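Local coordinates for ABC transporter binding protein AcbH (PDB 3OO8) that binds beta-D-galactopyranose, for which it has an exclusive preference, as the extracellular solute receptor of an ABC transporter, at residues M49-T54 against L319-T324; M211-P216 against S405-A410; L279-F284 against Q354-A359. The protein carries 2 engineered substitutions. All coordinates share one frame; numbering follows the deposited sequence.

Contact 1. Residues M49-T54 against L319-T324; sequences MQQATT and LQYIGT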
ATOM      1  N   MET A  49     -10.064 -20.498   6.625  1.00 10.05           N
ATOM      2  CA  MET A  49      -9.630 -21.227   7.818  1.00  8.54           C
ATOM      3  C   MET A  49     -10.148 -22.677   7.776  1.00 11.10           C
ATOM      4  O   MET A  49      -9.478 -23.586   8.280  1.00 12.02           O
ATOM      5  CB  MET A  49     -10.022 -20.478   9.091  1.00 10.41           C
ATOM      6  CG  MET A  49      -9.149 -19.217   9.318  1.00 10.29           C
ATOM      7  SD  MET A  49      -7.425 -19.599   9.586  1.00 13.30           S
ATOM      8  CE  MET A  49      -6.739 -19.206   7.957  1.00 14.25           C
ATOM      9  N   GLN A  50     -11.330 -22.888   7.180  1.00 13.41           N
ATOM     10  CA  GLN A  50     -11.807 -24.275   6.972  1.00 13.82           C
ATOM     11  C   GLN A  50     -10.795 -25.031   6.109  1.00 14.72           C
ATOM     12  O   GLN A  50     -10.455 -26.174   6.415  1.00 12.48           O
ATOM     13  CB  GLN A  50     -13.176 -24.300   6.296  1.00 13.57           C
ATOM     14  CG  GLN A  50     -14.248 -23.599   7.105  1.00 15.84           C
ATOM     15  CD  GLN A  50     -15.619 -23.762   6.519  1.00 17.99           C
ATOM     16  OE1 GLN A  50     -15.795 -23.798   5.306  1.00 18.45           O
ATOM     17  NE2 GLN A  50     -16.614 -23.846   7.391  1.00 21.03           N
ATOM     18  N   GLN A  51     -10.290 -24.399   5.044  1.00 13.67           N
ATOM     19  CA  GLN A  51      -9.303 -25.035   4.172  1.00 13.32           C
ATOM     20  C   GLN A  51      -7.982 -25.282   4.932  1.00 13.42           C
ATOM     21  O   GLN A  51      -7.344 -26.332   4.775  1.00 14.62           O
ATOM     22  CB  GLN A  51      -9.112 -24.251   2.870  1.00 14.79           C
ATOM     23  CG  GLN A  51     -10.384 -24.137   2.007  1.00 17.05           C
ATOM     24  CD  GLN A  51     -10.038 -23.775   0.551  1.00 21.73           C
ATOM     25  OE1 GLN A  51      -9.054 -24.271   0.008  1.00 35.99           O
ATOM     26  NE2 GLN A  51     -10.861 -22.975  -0.076  1.00 27.73           N
ATOM     27  N   ALA A  52      -7.612 -24.349   5.816  1.00 11.99           N
ATOM     28  CA  ALA A  52      -6.408 -24.492   6.654  1.00 12.39           C
ATOM     29  C   ALA A  52      -6.516 -25.689   7.575  1.00 12.86           C
ATOM     30  O   ALA A  52      -5.568 -26.484   7.715  1.00 13.63           O
ATOM     31  CB  ALA A  52      -6.150 -23.191   7.453  1.00 11.08           C
ATOM     32  N   THR A  53      -7.664 -25.845   8.221  1.00 13.30           N
ATOM     33  CA  THR A  53      -7.853 -27.030   9.055  1.00 11.72           C
ATOM     34  C   THR A  53      -7.815 -28.321   8.234  1.00 13.42           C
ATOM     35  O   THR A  53      -7.153 -29.289   8.598  1.00 10.80           O
ATOM     36  CB  THR A  53      -9.166 -26.919   9.848  1.00 11.98           C
ATOM     37  OG1 THR A  53      -9.100 -25.753  10.675  1.00 12.05           O
ATOM     38  CG2 THR A  53      -9.406 -28.153  10.710  1.00 13.66           C
ATOM     39  N   THR A  54      -8.495 -28.337   7.105  1.00 11.21           N
ATOM     40  CA  THR A  54      -8.485 -29.551   6.271  1.00 13.77           C
ATOM     41  C   THR A  54      -7.051 -29.965   5.912  1.00 15.39           C
ATOM     42  O   THR A  54      -6.710 -31.160   5.947  1.00 17.13           O
ATOM     43  CB  THR A  54      -9.325 -29.299   4.995  1.00 13.61           C
ATOM     44  OG1 THR A  54     -10.640 -28.898   5.379  1.00 14.12           O
ATOM     45  CG2 THR A  54      -9.389 -30.543   4.135  1.00 15.12           C
ATOM     46  N   LEU A 319       0.181 -20.766   9.933  1.00 10.49           N
ATOM     47  CA  LEU A 319       0.919 -19.770   9.151  1.00 10.52           C
ATOM     48  C   LEU A 319       1.608 -20.372   7.924  1.00 11.66           C
ATOM     49  O   LEU A 319       1.659 -19.744   6.872  1.00 11.82           O
ATOM     50  CB  LEU A 319       1.948 -19.047  10.023  1.00 11.36           C
ATOM     51  CG  LEU A 319       1.436 -18.029  11.051  1.00  9.93           C
ATOM     52  CD1 LEU A 319       2.597 -17.503  11.931  1.00 12.27           C
ATOM     53  CD2 LEU A 319       0.672 -16.838  10.415  1.00 12.63           C
ATOM     54  N   GLN A 320       2.201 -21.562   8.066  1.00 12.15           N
ATOM     55  CA  GLN A 320       2.803 -22.230   6.916  1.00 12.88           C
ATOM     56  C   GLN A 320       1.795 -22.414   5.795  1.00 13.47           C
ATOM     57  O   GLN A 320       2.128 -22.206   4.637  1.00 14.23           O
ATOM     58  CB  GLN A 320       3.417 -23.569   7.330  1.00 13.43           C
ATOM     59  CG  GLN A 320       4.619 -23.328   8.167  1.00 17.26           C
ATOM     60  CD  GLN A 320       5.222 -24.593   8.768  1.00 24.35           C
ATOM     61  OE1 GLN A 320       4.818 -25.703   8.440  1.00 27.73           O
ATOM     62  NE2 GLN A 320       6.204 -24.420   9.639  1.00 24.83           N
ATOM     63  N   TYR A 321       0.573 -22.795   6.145  1.00 11.75           N
ATOM     64  CA  TYR A 321      -0.490 -22.944   5.152  1.00 11.73           C
ATOM     65  C   TYR A 321      -0.849 -21.607   4.524  1.00 11.84           C
ATOM     66  O   TYR A 321      -1.055 -21.503   3.290  1.00 11.44           O
ATOM     67  CB  TYR A 321      -1.719 -23.630   5.781  1.00 11.90           C
ATOM     68  CG  TYR A 321      -2.897 -23.611   4.826  1.00 10.56           C
ATOM     69  CD1 TYR A 321      -3.042 -24.607   3.857  1.00 15.07           C
ATOM     70  CD2 TYR A 321      -3.790 -22.569   4.835  1.00 14.05           C
ATOM     71  CE1 TYR A 321      -4.065 -24.547   2.943  1.00 21.23           C
ATOM     72  CE2 TYR A 321      -4.815 -22.525   3.956  1.00 20.03           C
ATOM     73  CZ  TYR A 321      -4.938 -23.488   3.011  1.00 18.14           C
ATOM     74  OH  TYR A 321      -5.999 -23.367   2.132  1.00 28.83           O
ATOM     75  N   ILE A 322      -0.928 -20.573   5.355  1.00  9.21           N
ATOM     76  CA  ILE A 322      -1.299 -19.259   4.841  1.00  9.72           C
ATOM     77  C   ILE A 322      -0.249 -18.766   3.832  1.00  9.80           C
ATOM     78  O   ILE A 322      -0.581 -18.036   2.878  1.00 11.01           O
ATOM     79  CB  ILE A 322      -1.478 -18.261   6.029  1.00  9.61           C
ATOM     80  CG1 ILE A 322      -2.780 -18.592   6.775  1.00 11.76           C
ATOM     81  CG2 ILE A 322      -1.433 -16.796   5.545  1.00 10.99           C
ATOM     82  CD1 ILE A 322      -3.056 -17.720   8.031  1.00  9.59           C
ATOM     83  N   GLY A 323       1.005 -19.117   4.071  1.00 10.32           N
ATOM     84  CA  GLY A 323       2.109 -18.691   3.176  1.00 10.91           C
ATOM     85  C   GLY A 323       2.233 -19.563   1.948  1.00 10.93           C
ATOM     86  O   GLY A 323       3.355 -19.952   1.589  1.00 12.78           O
ATOM     87  N   THR A 324       1.107 -19.829   1.282  1.00 12.19           N
ATOM     88  CA  THR A 324       1.134 -20.625   0.033  1.00  9.75           C
ATOM     89  C   THR A 324       0.293 -19.964  -1.035  1.00 10.88           C
ATOM     90  O   THR A 324      -0.624 -19.196  -0.715  1.00 10.99           O
ATOM     91  CB  THR A 324       0.588 -22.085   0.260  1.00 13.14           C
ATOM     92  OG1 THR A 324      -0.777 -22.035   0.648  1.00 13.60           O
ATOM     93  CG2 THR A 324       1.393 -22.826   1.329  1.00 11.24           C
TER
HETATM   94  O   HOH W   1      -5.954 -25.372   0.304  1.00 40.60           O
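The Y321 ring lies against A52, and this CH-pi contact is the main apolar element between segments 49-54 and 319-324. A52 CA sits over one face of the ring, 3.8 Å from its centroid and displaced toward the rim, while A52 CB packs 3.6 Å from Y321 CD2. Y321 starts toward helix 39-56, and a chi1 of 172° sets CG opposite the backbone N, bringing the ring over A52; L48, S55 and T56 of that helix also meet it. At the far end of the ring, Q51 CB packs 3.3 Å from Y321 OH. M49 first heads away, then folds back at chi2 and chi3, bringing CE to 4.0 Å from I322 CD1. I322 in turn rests on V135 and L137 of strand 134-147, and M49 on V60 and V62 of strand 60-64.

The polar element is a water at the ring edge, in its plane: Y321 OH is hydrogen-bonded to its oxygen at 2.7 Å, and the same water donates a weak bond to Q51 OE1.

No direct hydrogen bond joins the segments, so they meet through methyl, methylene and ring surfaces, with the phenol's polar end served by water at the partly exposed margin.

Contact 2. Residues M211-P216 against S405-A410; sequences MKHEVP and SAEDQA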
ATOM      1  N   MET A 211      10.286   8.319   7.121  1.00 10.37           N
ATOM      2  CA  MET A 211       9.127   7.817   7.852  1.00 11.66           C
ATOM      3  C   MET A 211       9.424   7.541   9.301  1.00 11.60           C
ATOM      4  O   MET A 211       8.554   7.775  10.131  1.00 13.37           O
ATOM      5  CB  MET A 211       8.575   6.551   7.201  1.00 11.44           C
ATOM      6  CG  MET A 211       7.949   6.857   5.835  1.00 10.83           C
ATOM      7  SD  MET A 211       6.648   8.067   5.586  1.00 13.61           S
ATOM      8  CE  MET A 211       7.538   9.564   5.188  1.00 16.34           C
ATOM      9  N   LYS A 212      10.606   7.005   9.578  1.00 12.63           N
ATOM     10  CA  LYS A 212      11.012   6.670  10.954  1.00 13.85           C
ATOM     11  C   LYS A 212      11.615   7.877  11.705  1.00 16.52           C
ATOM     12  O   LYS A 212      11.918   7.787  12.902  1.00 17.82           O
ATOM     13  CB  LYS A 212      11.944   5.485  10.942  1.00 14.20           C
ATOM     14  CG  LYS A 212      11.255   4.160  10.499  1.00 15.88           C
ATOM     15  CD  LYS A 212      12.232   3.022  10.466  1.00 17.75           C
ATOM     16  CE  LYS A 212      11.552   1.711  10.106  1.00 16.20           C
ATOM     17  NZ  LYS A 212      10.415   1.337  11.029  1.00 16.63           N
ATOM     18  N   HIS A 213      11.674   9.019  11.021  1.00 12.65           N
ATOM     19  CA  HIS A 213      12.341  10.236  11.520  1.00 15.06           C
ATOM     20  C   HIS A 213      13.847  10.049  11.819  1.00 14.78           C
ATOM     21  O   HIS A 213      14.407  10.693  12.723  1.00 16.43           O
ATOM     22  CB  HIS A 213      11.602  10.832  12.718  1.00 15.49           C
ATOM     23  CG  HIS A 213      11.984  12.245  13.027  1.00 19.04           C
ATOM     24  ND1 HIS A 213      11.950  13.255  12.088  1.00 21.77           N
ATOM     25  CD2 HIS A 213      12.401  12.814  14.182  1.00 15.86           C
ATOM     26  CE1 HIS A 213      12.344  14.387  12.646  1.00 18.40           C
ATOM     27  NE2 HIS A 213      12.624  14.146  13.916  1.00 23.92           N
ATOM     28  N   GLU A 214      14.495   9.197  11.034  1.00 14.87           N
ATOM     29  CA  GLU A 214      15.944   9.040  11.013  1.00 15.63           C
ATOM     30  C   GLU A 214      16.606  10.129  10.168  1.00 17.30           C
ATOM     31  O   GLU A 214      17.808  10.378  10.266  1.00 18.11           O
ATOM     32  CB  GLU A 214      16.326   7.631  10.551  1.00 15.94           C
ATOM     33  CG  GLU A 214      15.879   6.648  11.604  1.00 18.37           C
ATOM     34  CD  GLU A 214      15.813   5.223  11.134  1.00 20.92           C
ATOM     35  OE1 GLU A 214      16.135   4.949   9.958  1.00 25.10           O
ATOM     36  OE2 GLU A 214      15.392   4.378  11.960  1.00 27.65           O
ATOM     37  N   VAL A 215      15.782  10.789   9.361  1.00 16.34           N
ATOM     38  CA  VAL A 215      16.165  11.964   8.577  1.00 17.72           C
ATOM     39  C   VAL A 215      15.069  13.003   8.917  1.00 15.63           C
ATOM     40  O   VAL A 215      13.900  12.662   9.063  1.00 15.66           O
ATOM     41  CB  VAL A 215      16.134  11.598   7.046  1.00 18.72           C
ATOM     42  CG1 VAL A 215      15.940  12.825   6.168  1.00 24.33           C
ATOM     43  CG2 VAL A 215      17.391  10.798   6.661  1.00 20.26           C
ATOM     44  N   PRO A 216      15.431  14.282   9.068  1.00 15.39           N
ATOM     45  CA  PRO A 216      14.387  15.263   9.411  1.00 12.67           C
ATOM     46  C   PRO A 216      13.584  15.771   8.211  1.00 12.23           C
ATOM     47  O   PRO A 216      14.053  15.675   7.077  1.00 12.73           O
ATOM     48  CB  PRO A 216      15.183  16.440   9.978  1.00 15.38           C
ATOM     49  CG  PRO A 216      16.519  16.320   9.348  1.00 18.17           C
ATOM     50  CD  PRO A 216      16.774  14.881   8.992  1.00 15.83           C
ATOM     51  N   SER A 405       7.067  23.041   9.820  1.00 14.64           N
ATOM     52  CA  SER A 405       5.918  22.507  10.554  1.00 15.21           C
ATOM     53  C   SER A 405       5.964  20.984  10.702  1.00 14.63           C
ATOM     54  O   SER A 405       5.701  20.425  11.772  1.00 15.95           O
ATOM     55  CB  SER A 405       4.605  22.934   9.923  1.00 17.71           C
ATOM     56  OG  SER A 405       4.420  24.342   9.992  1.00 21.48           O
ATOM     57  N   ALA A 406       6.349  20.304   9.628  1.00 13.61           N
ATOM     58  CA  ALA A 406       6.440  18.843   9.685  1.00 11.95           C
ATOM     59  C   ALA A 406       7.534  18.376  10.643  1.00 13.33           C
ATOM     60  O   ALA A 406       7.310  17.449  11.425  1.00 13.51           O
ATOM     61  CB  ALA A 406       6.689  18.293   8.259  1.00 11.35           C
ATOM     62  N   GLU A 407       8.687  19.034  10.612  1.00 11.59           N
ATOM     63  CA  GLU A 407       9.782  18.647  11.491  1.00 12.73           C
ATOM     64  C   GLU A 407       9.423  18.892  12.954  1.00 15.69           C
ATOM     65  O   GLU A 407       9.770  18.087  13.825  1.00 15.01           O
ATOM     66  CB  GLU A 407      11.062  19.403  11.122  1.00 14.98           C
ATOM     67  CG  GLU A 407      12.262  19.068  12.015  1.00 16.58           C
ATOM     68  CD  GLU A 407      12.546  17.579  12.179  1.00 19.93           C
ATOM     69  OE1 GLU A 407      12.104  16.737  11.353  1.00 16.84           O
ATOM     70  OE2 GLU A 407      13.248  17.231  13.162  1.00 22.49           O
ATOM     71  N   ASP A 408       8.757  20.001  13.225  1.00 15.38           N
ATOM     72  CA  ASP A 408       8.404  20.308  14.606  1.00 16.72           C
ATOM     73  C   ASP A 408       7.398  19.280  15.112  1.00 16.39           C
ATOM     74  O   ASP A 408       7.471  18.849  16.270  1.00 17.98           O
ATOM     75  CB  ASP A 408       7.880  21.732  14.750  1.00 14.69           C
ATOM     76  CG  ASP A 408       8.966  22.787  14.545  1.00 16.73           C
ATOM     77  OD1 ASP A 408      10.167  22.458  14.574  1.00 20.61           O
ATOM     78  OD2 ASP A 408       8.579  23.961  14.433  1.00 16.73           O
ATOM     79  N   GLN A 409       6.471  18.878  14.240  1.00 16.02           N
ATOM     80  CA  GLN A 409       5.477  17.852  14.618  1.00 16.14           C
ATOM     81  C   GLN A 409       6.236  16.560  14.884  1.00 15.29           C
ATOM     82  O   GLN A 409       6.015  15.885  15.898  1.00 14.78           O
ATOM     83  CB  GLN A 409       4.418  17.652  13.512  1.00 16.11           C
ATOM     84  CG  GLN A 409       3.359  18.723  13.405  1.00 20.34           C
ATOM     85  CD  GLN A 409       2.231  18.501  14.384  1.00 23.97           C
ATOM     86  OE1 GLN A 409       2.238  17.525  15.131  1.00 23.99           O
ATOM     87  NE2 GLN A 409       1.268  19.406  14.403  1.00 23.84           N
ATOM     88  N   ALA A 410       7.155  16.228  13.982  1.00 13.61           N
ATOM     89  CA  ALA A 410       7.924  15.000  14.120  1.00 13.74           C
ATOM     90  C   ALA A 410       8.702  14.958  15.416  1.00 15.67           C
ATOM     91  O   ALA A 410       8.771  13.908  16.047  1.00 16.70           O
ATOM     92  CB  ALA A 410       8.863  14.778  12.944  1.00 12.84           C
TER
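The H213 imidazole meets helix 396-413 twice: A410 CB lies over one face, the E407 carboxylate at its edge. A410 CB is 3.7 Å from the ring centroid, 21° off the normal, a CH-pi contact shifted toward the rim. The E407 carboxylate comes up beside the ring with its plane turned 26° from the imidazole. The imidazole is probably turned over in the model, so the exact atoms that face the carboxylate remain doubtful.

This is the tight part. H213 itself closes helix 204-212 in a Schellman motif with positive phi, at the point where the chain turns off into the loop. E407 has CG anti to the backbone N (chi1 179°) and then bends at chi2, which carries the carboxylate from the flank of its helix to that loop. There OE1 accepts a hydrogen bond from the backbone N of W217. A410 is further enclosed by W217 and by M379 of helix 377-392.

The P216 margin is looser. This partly exposed proline meets E407 OE1 only through carbon, CA at 3.3 Å and CB at 3.4 Å from that oxygen. Between H213 and P216 the loop swings outward through E214, which is exposed and touches a crystal neighbour.

The chemistry is that of a buried carboxylate held by a main-chain N-H, beside an imidazole; a protonated histidine would probably strengthen the attraction.

Contact 3. Residues L279-F284 against Q354-A359; sequences LDFFVF and QKKSVA. With SO4 (sulfate ion), chain B.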
ATOM      1  N   LEU A 279      -9.964   0.272 -18.969  1.00 16.43           N
ATOM      2  CA  LEU A 279      -9.031   0.783 -17.961  1.00 15.01           C
ATOM      3  C   LEU A 279      -7.691   0.033 -17.982  1.00 13.77           C
ATOM      4  O   LEU A 279      -7.670  -1.198 -18.060  1.00 16.30           O
ATOM      5  CB  LEU A 279      -9.672   0.653 -16.574  1.00 15.21           C
ATOM      6  CG  LEU A 279      -8.880   1.322 -15.441  1.00 15.07           C
ATOM      7  CD1 LEU A 279      -8.734   2.803 -15.712  1.00 18.20           C
ATOM      8  CD2 LEU A 279      -9.596   1.096 -14.138  1.00 16.61           C
ATOM      9  N   ASP A 280      -6.584   0.774 -17.947  1.00 13.96           N
ATOM     10  CA  ASP A 280      -5.262   0.169 -17.833  1.00 15.30           C
ATOM     11  C   ASP A 280      -4.455   1.086 -16.918  1.00 14.43           C
ATOM     12  O   ASP A 280      -4.958   2.110 -16.402  1.00 12.63           O
ATOM     13  CB  ASP A 280      -4.611   0.078 -19.225  1.00 15.95           C
ATOM     14  CG  ASP A 280      -3.579  -1.030 -19.349  1.00 20.09           C
ATOM     15  OD1 ASP A 280      -3.002  -1.490 -18.348  1.00 18.05           O
ATOM     16  OD2 ASP A 280      -3.326  -1.453 -20.507  1.00 25.38           O
ATOM     17  N   PHE A 281      -3.202   0.721 -16.683  1.00 13.17           N
ATOM     18  CA  PHE A 281      -2.345   1.604 -15.893  1.00 11.68           C
ATOM     19  C   PHE A 281      -0.906   1.449 -16.274  1.00  9.95           C
ATOM     20  O   PHE A 281      -0.534   0.506 -16.984  1.00 11.03           O
ATOM     21  CB  PHE A 281      -2.474   1.358 -14.383  1.00 12.27           C
ATOM     22  CG  PHE A 281      -2.010  -0.014 -13.925  1.00 11.06           C
ATOM     23  CD1 PHE A 281      -0.676  -0.234 -13.608  1.00 11.59           C
ATOM     24  CD2 PHE A 281      -2.939  -1.038 -13.702  1.00 14.04           C
ATOM     25  CE1 PHE A 281      -0.240  -1.475 -13.141  1.00 14.21           C
ATOM     26  CE2 PHE A 281      -2.520  -2.273 -13.227  1.00 16.75           C
ATOM     27  CZ  PHE A 281      -1.187  -2.507 -12.950  1.00 14.52           C
ATOM     28  N   PHE A 282      -0.118   2.448 -15.896  1.00 10.88           N
ATOM     29  CA  PHE A 282       1.335   2.336 -15.985  1.00 10.86           C
ATOM     30  C   PHE A 282       1.943   2.761 -14.659  1.00 10.31           C
ATOM     31  O   PHE A 282       1.325   3.497 -13.901  1.00 10.71           O
ATOM     32  CB  PHE A 282       1.929   3.085 -17.198  1.00 13.37           C
ATOM     33  CG  PHE A 282       1.595   4.578 -17.257  1.00 10.51           C
ATOM     34  CD1 PHE A 282       2.351   5.485 -16.519  1.00 11.29           C
ATOM     35  CD2 PHE A 282       0.563   5.051 -18.048  1.00 15.07           C
ATOM     36  CE1 PHE A 282       2.097   6.825 -16.559  1.00 14.43           C
ATOM     37  CE2 PHE A 282       0.291   6.405 -18.077  1.00 12.78           C
ATOM     38  CZ  PHE A 282       1.067   7.298 -17.335  1.00 12.05           C
ATOM     39  N   VAL A 283       3.129   2.236 -14.323  1.00 10.03           N
ATOM     40  CA  VAL A 283       3.762   2.694 -13.094  1.00  9.96           C
ATOM     41  C   VAL A 283       4.242   4.138 -13.215  1.00  9.71           C
ATOM     42  O   VAL A 283       4.570   4.631 -14.303  1.00 11.37           O
ATOM     43  CB  VAL A 283       4.903   1.737 -12.639  1.00  8.03           C
ATOM     44  CG1 VAL A 283       4.352   0.336 -12.587  1.00 11.85           C
ATOM     45  CG2 VAL A 283       6.123   1.777 -13.573  1.00 10.05           C
ATOM     46  N   PHE A 284       4.296   4.830 -12.082  1.00 10.08           N
ATOM     47  CA  PHE A 284       4.753   6.214 -12.140  1.00  9.88           C
ATOM     48  C   PHE A 284       6.122   6.274 -12.818  1.00 11.43           C
ATOM     49  O   PHE A 284       7.006   5.446 -12.508  1.00 11.09           O
ATOM     50  CB  PHE A 284       4.827   6.794 -10.736  1.00 10.13           C
ATOM     51  CG  PHE A 284       4.848   8.310 -10.705  1.00 11.94           C
ATOM     52  CD1 PHE A 284       3.650   9.009 -10.557  1.00 11.68           C
ATOM     53  CD2 PHE A 284       6.040   9.022 -10.793  1.00 11.12           C
ATOM     54  CE1 PHE A 284       3.617  10.404 -10.499  1.00 13.49           C
ATOM     55  CE2 PHE A 284       6.034  10.422 -10.727  1.00 12.78           C
ATOM     56  CZ  PHE A 284       4.824  11.112 -10.604  1.00 12.75           C
ATOM     57  N   GLN A 354      -5.833  -7.048 -12.127  1.00 11.77           N
ATOM     58  CA  GLN A 354      -5.076  -7.908 -11.180  1.00 11.91           C
ATOM     59  C   GLN A 354      -3.880  -8.581 -11.836  1.00 13.81           C
ATOM     60  O   GLN A 354      -2.799  -8.626 -11.254  1.00 11.06           O
ATOM     61  CB  GLN A 354      -5.986  -8.965 -10.558  1.00  9.83           C
ATOM     62  CG  GLN A 354      -6.929  -8.363  -9.499  1.00 10.76           C
ATOM     63  CD  GLN A 354      -7.988  -9.363  -9.051  1.00 12.01           C
ATOM     64  OE1 GLN A 354      -8.834  -9.804  -9.863  1.00 13.68           O
ATOM     65  NE2 GLN A 354      -7.960  -9.732  -7.765  1.00 10.84           N
ATOM     66  N   LYS A 355      -4.066  -9.142 -13.029  1.00 13.19           N
ATOM     67  CA  LYS A 355      -2.940  -9.765 -13.687  1.00 12.17           C
ATOM     68  C   LYS A 355      -1.784  -8.780 -13.875  1.00 12.23           C
ATOM     69  O   LYS A 355      -0.642  -9.119 -13.627  1.00 13.39           O
ATOM     70  CB  LYS A 355      -3.384 -10.331 -15.033  1.00 13.33           C
ATOM     71  CG  LYS A 355      -4.335 -11.494 -14.826  1.00 13.27           C
ATOM     72  CD  LYS A 355      -4.870 -11.961 -16.174  1.00 18.81           C
ATOM     73  CE  LYS A 355      -5.696 -13.233 -16.028  1.00 24.07           C
ATOM     74  NZ  LYS A 355      -6.211 -13.667 -17.357  1.00 27.04           N
ATOM     75  N   LYS A 356      -2.082  -7.562 -14.319  1.00 10.46           N
ATOM     76  CA  LYS A 356      -1.020  -6.589 -14.486  1.00 13.00           C
ATOM     77  C   LYS A 356      -0.431  -6.168 -13.123  1.00 12.05           C
ATOM     78  O   LYS A 356       0.776  -5.942 -13.001  1.00 11.94           O
ATOM     79  CB  LYS A 356      -1.546  -5.387 -15.256  1.00 11.99           C
ATOM     80  CG  LYS A 356      -0.428  -4.453 -15.678  1.00 16.17           C
ATOM     81  CD  LYS A 356      -0.952  -3.395 -16.654  1.00 16.37           C
ATOM     82  CE  LYS A 356       0.169  -2.445 -17.050  1.00 20.84           C
ATOM     83  NZ  LYS A 356       1.247  -3.123 -17.811  1.00 25.85           N
ATOM     84  N   SER A 357      -1.283  -6.125 -12.108  1.00 12.96           N
ATOM     85  CA  SER A 357      -0.829  -5.739 -10.760  1.00  9.32           C
ATOM     86  C   SER A 357       0.219  -6.729 -10.238  1.00 11.79           C
ATOM     87  O   SER A 357       1.254  -6.322  -9.693  1.00 11.42           O
ATOM     88  CB  SER A 357      -2.018  -5.685  -9.790  1.00  9.13           C
ATOM     89  OG  SER A 357      -2.970  -4.674 -10.179  1.00 11.65           O
ATOM     90  N   VAL A 358      -0.030  -8.021 -10.458  1.00 11.69           N
ATOM     91  CA  VAL A 358       0.921  -9.067 -10.018  1.00 11.73           C
ATOM     92  C   VAL A 358       2.251  -8.842 -10.718  1.00 12.12           C
ATOM     93  O   VAL A 358       3.315  -8.936 -10.111  1.00 15.21           O
ATOM     94  CB  VAL A 358       0.393 -10.494 -10.440  1.00 16.21           C
ATOM     95  CG1 VAL A 358       1.520 -11.582 -10.408  1.00 19.29           C
ATOM     96  CG2 VAL A 358      -0.770 -10.879  -9.561  1.00 17.76           C
ATOM     97  N   ALA A 359       2.190  -8.598 -12.023  1.00 13.58           N
ATOM     98  CA  ALA A 359       3.400  -8.414 -12.796  1.00 13.04           C
ATOM     99  C   ALA A 359       4.190  -7.185 -12.344  1.00 12.81           C
ATOM    100  O   ALA A 359       5.391  -7.276 -12.090  1.00 14.70           O
ATOM    101  CB  ALA A 359       3.054  -8.301 -14.272  1.00 14.44           C
TER
HETATM  102  S   SO4 B 405      -1.056  -4.004 -21.016  1.00 58.41           S
HETATM  103  O1  SO4 B 405      -0.913  -2.654 -20.483  1.00 60.27           O
HETATM  104  O2  SO4 B 405      -0.289  -4.084 -22.257  1.00 59.24           O
HETATM  105  O3  SO4 B 405      -2.464  -4.292 -21.291  1.00 62.59           O
HETATM  106  O4  SO4 B 405      -0.559  -4.989 -20.059  1.00 60.72           O
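F281 lays one face of its ring against the aliphatic chain of K356. K356 CD stands 3.9 Å from the ring centroid, 15° off the normal, a CH-pi contact, and K356 CG comes within 3.4 Å of F281 CZ. The lysine chain runs antiparallel to the phenylalanine side chain, and the ammonium ends up too distant for more than a weak cation-pi attraction. At the ring edge, near its plane, S357 N lies 3.7 Å from F281 CZ; S357 OG is bonded to I353 O.

Strand 279-282 belongs to the mixed sheet of this class 2 solute-binding fold, paired antiparallel with strand 134-147 through D280 with Y146 and F282 with V144. Helix 352-363 runs beside it almost parallel, 10° between the segment axes at 9.5 Å. The F281 side chain is about 9 Å from that of W142, which binds beta-D-galactose in another structure of this protein.

K356 stays extended until chi4, where a bend (65°) turns NZ toward a sulfate, probably from the crystallisation liquor; its bonds to O1 and O4 are weak. D280 OD2 lies 2.7 Å from sulfate O1. D280 OD1 packs 3.3 Å from K356 CD, the charges staying beyond a salt bridge. On its anti side, tilted out of the carboxylate plane, OD1 accepts a hydrogen bond from F281 N.

Along the chain the six segments come in the order 49-54, 211-216, 279-284, 319-324, 354-359, 405-410. Contact 1 therefore crosses both others, whereas contact 3 is nested inside the loop closed by contact 2. None of them touch: the centres of contacts 1 and 2 are 40 Å apart, those of 1 and 3 28 Å, and those of 2 and 3 32 Å. Strand 134-147 links contacts 1 and 3, with I322 resting near its start and D280 and F281 packing near its end. Contact 3 thus lies on the sheet nearest the galactose-binding residues, while contacts 1 and 2, on opposite sides of the chain's centre, tie together outlying elements: two helices in contact 1, helix 396-413 and the end of helix 204-212 with its following loop in contact 2.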